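Local atomic coordinates of methionine-binding lipoprotein MetQ (Bacillus subtilis subsp. subtilis, PDB entry 4GOT), a protein that probably binds methionine and passes it to the membrane-bound permease of the MetNPQ ABC importer, and also takes part in methionine sulfoxide transport. Residues I108-N113 against G118-M123. Sequence-based numbering, arbitrary orientation.
With MSE (selenomethionine), chain B.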
loop_
_atom_site.group_PDB
_atom_site.type_symbol
_atom_site.label_atom_id
_atom_site.label_comp_id
_atom_site.label_asym_id
_atom_site.label_seq_id
_atom_site.Cartn_x
_atom_site.Cartn_y
_atom_site.Cartn_z
ATOM N N ILE A 108 -13.594 1.561 -15.491
ATOM C CA ILE A 108 -12.636 1.068 -14.498
ATOM C C ILE A 108 -12.338 2.239 -13.567
ATOM O O ILE A 108 -11.940 3.304 -14.031
ATOM C CB ILE A 108 -11.335 0.528 -15.139
ATOM C CG1 ILE A 108 -11.623 -0.584 -16.171
ATOM C CG2 ILE A 108 -10.393 -0.030 -14.089
ATOM C CD1 ILE A 108 -12.330 -1.800 -15.623
ATOM N N ILE A 109 -12.594 2.048 -12.267
ATOM C CA ILE A 109 -12.265 3.054 -11.249
ATOM C C ILE A 109 -10.864 2.746 -10.684
ATOM O O ILE A 109 -10.665 1.862 -9.826
ATOM C CB ILE A 109 -13.282 3.124 -10.072
ATOM C CG1 ILE A 109 -14.737 3.121 -10.582
ATOM C CG2 ILE A 109 -12.990 4.317 -9.143
ATOM C CD1 ILE A 109 -15.158 4.379 -11.311
ATOM N N LEU A 110 -9.916 3.505 -11.203
ATOM C CA LEU A 110 -8.551 3.597 -10.711
ATOM C C LEU A 110 -8.521 4.456 -9.455
ATOM O O LEU A 110 -9.421 5.270 -9.236
ATOM C CB LEU A 110 -7.694 4.315 -11.762
ATOM C CG LEU A 110 -7.591 3.697 -13.165
ATOM C CD1 LEU A 110 -6.732 4.606 -14.044
ATOM C CD2 LEU A 110 -6.994 2.287 -13.074
ATOM N N THR A 111 -7.484 4.281 -8.636
ATOM C CA THR A 111 -7.220 5.277 -7.593
ATOM C C THR A 111 -6.416 6.385 -8.282
ATOM O O THR A 111 -5.849 6.178 -9.379
ATOM C CB THR A 111 -6.533 4.677 -6.326
ATOM O OG1 THR A 111 -5.117 4.682 -6.467
ATOM C CG2 THR A 111 -7.031 3.242 -6.001
ATOM N N ASN A 112 -6.371 7.539 -7.632
ATOM C CA ASN A 112 -5.624 8.698 -8.113
ATOM C C ASN A 112 -4.159 8.729 -7.584
ATOM O O ASN A 112 -3.468 9.715 -7.761
ATOM C CB ASN A 112 -6.401 10.005 -7.807
ATOM C CG ASN A 112 -6.462 10.338 -6.325
ATOM O OD1 ASN A 112 -5.803 9.708 -5.503
ATOM N ND2 ASN A 112 -7.251 11.352 -5.983
ATOM N N ASN A 113 -3.695 7.609 -7.009
ATOM C CA ASN A 113 -2.320 7.427 -6.519
ATOM C C ASN A 113 -1.370 7.363 -7.728
ATOM O O ASN A 113 -1.273 6.317 -8.392
ATOM C CB ASN A 113 -2.291 6.106 -5.694
ATOM C CG ASN A 113 -1.005 5.863 -4.937
ATOM O OD1 ASN A 113 0.089 6.268 -5.335
ATOM N ND2 ASN A 113 -1.139 5.157 -3.824
ATOM N N GLY A 118 0.970 2.349 -12.763
ATOM C CA GLY A 118 1.505 1.159 -13.439
ATOM C C GLY A 118 1.082 -0.152 -12.759
ATOM O O GLY A 118 0.830 -1.167 -13.423
ATOM N N ARG A 119 0.966 -0.128 -11.431
ATOM C CA ARG A 119 0.548 -1.321 -10.650
ATOM C C ARG A 119 -0.877 -1.779 -11.061
ATOM O O ARG A 119 -1.127 -2.935 -11.296
ATOM C CB ARG A 119 0.583 -0.994 -9.156
ATOM C CG ARG A 119 0.396 -2.181 -8.236
ATOM C CD ARG A 119 0.391 -1.768 -6.770
ATOM N NE ARG A 119 0.391 -2.965 -5.943
ATOM C CZ ARG A 119 0.258 -2.977 -4.618
ATOM N NH1 ARG A 119 0.111 -1.856 -3.909
ATOM N NH2 ARG A 119 0.268 -4.154 -3.995
HETATM N N MSE A 120 -1.807 -0.831 -11.094
HETATM C CA MSE A 120 -3.177 -1.041 -11.595
HETATM C C MSE A 120 -3.260 -1.505 -13.044
HETATM O O MSE A 120 -3.887 -2.532 -13.352
HETATM C CB MSE A 120 -3.973 0.269 -11.421
HETATM C CG MSE A 120 -4.099 0.637 -9.978
HETATM SE SE MSE A 120 -4.914 2.360 -9.725
HETATM C CE MSE A 120 -3.501 3.614 -9.237
ATOM N N LEU A 121 -2.593 -0.795 -13.947
ATOM C CA LEU A 121 -2.645 -1.160 -15.351
ATOM C C LEU A 121 -2.031 -2.545 -15.634
ATOM O O LEU A 121 -2.463 -3.231 -16.573
ATOM C CB LEU A 121 -1.980 -0.069 -16.230
ATOM C CG LEU A 121 -2.664 1.303 -16.140
ATOM C CD1 LEU A 121 -1.935 2.261 -17.064
ATOM C CD2 LEU A 121 -4.176 1.262 -16.413
ATOM N N ALA A 122 -1.061 -2.951 -14.812
ATOM C CA ALA A 122 -0.335 -4.214 -15.016
ATOM C C ALA A 122 -1.286 -5.374 -14.734
ATOM O O ALA A 122 -1.197 -6.410 -15.385
ATOM C CB ALA A 122 0.904 -4.307 -14.128
HETATM N N MSE A 123 -2.189 -5.187 -13.775
HETATM C CA MSE A 123 -3.234 -6.182 -13.498
HETATM C C MSE A 123 -4.199 -6.354 -14.658
HETATM O O MSE A 123 -4.618 -7.462 -14.937
HETATM C CB MSE A 123 -4.041 -5.810 -12.253
HETATM C CG MSE A 123 -3.248 -6.034 -10.993
HETATM SE SE MSE A 123 -4.283 -5.708 -9.413
HETATM C CE MSE A 123 -5.287 -7.402 -9.395
HETATM N N MSE B 300 -0.730 -0.220 1.913
HETATM C CA MSE B 300 -0.888 0.209 0.492
HETATM C C MSE B 300 -0.599 -0.944 -0.527
HETATM O O MSE B 300 0.422 -1.560 -0.380
HETATM O OXT MSE B 300 -1.308 -1.262 -1.516
HETATM C CB MSE B 300 0.092 1.361 0.219
HETATM C CG MSE B 300 -0.126 2.112 -1.056
HETATM SE SE MSE B 300 1.304 3.430 -1.430
HETATM C CE MSE B 300 0.693 4.902 -0.067
#
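The selenomethionine side chain of M120 reaches from helix 118-123 to the end of strand 108-111, its SE 3.9 Å from CD2 of L110 and its CE 3.4 Å from OG1 of T111. Turned about its CG-SE bond (chi3 -105°), the chain crosses the T111 side chain at about a right angle and brings CE within 3.6 Å of the backbone O of N113. SE also lies 3.4 Å from the backbone N of T111, a buried N without a hydrogen-bond partner. L110 turns its CD2 branch to the helix, where it meets M120 and, more loosely, L121. Strand and helix run roughly antiparallel, joined by a short loop, in one lobe of the two-lobed substrate-binding-protein fold, F176 and F89 also packing on M120. OG1 of T111 sits between its own N and C (chi1 88°) and accepts a hydrogen bond from the backbone N of N113, 3.3 Å from OG1, an ST turn. A valine in its place would probably leave that N-H without its acceptor and the turn less firmly set. Both segments supply the ligand pocket: ND2 of N113 lies 3.8 Å from SE of the bound selenomethionine. The extended R119 sets its guanidinium edge against the ligand carboxylate, NH1 donating to OXT at 2.8 Å in a bent bond, while E116 and E197 pair with the same guanidinium.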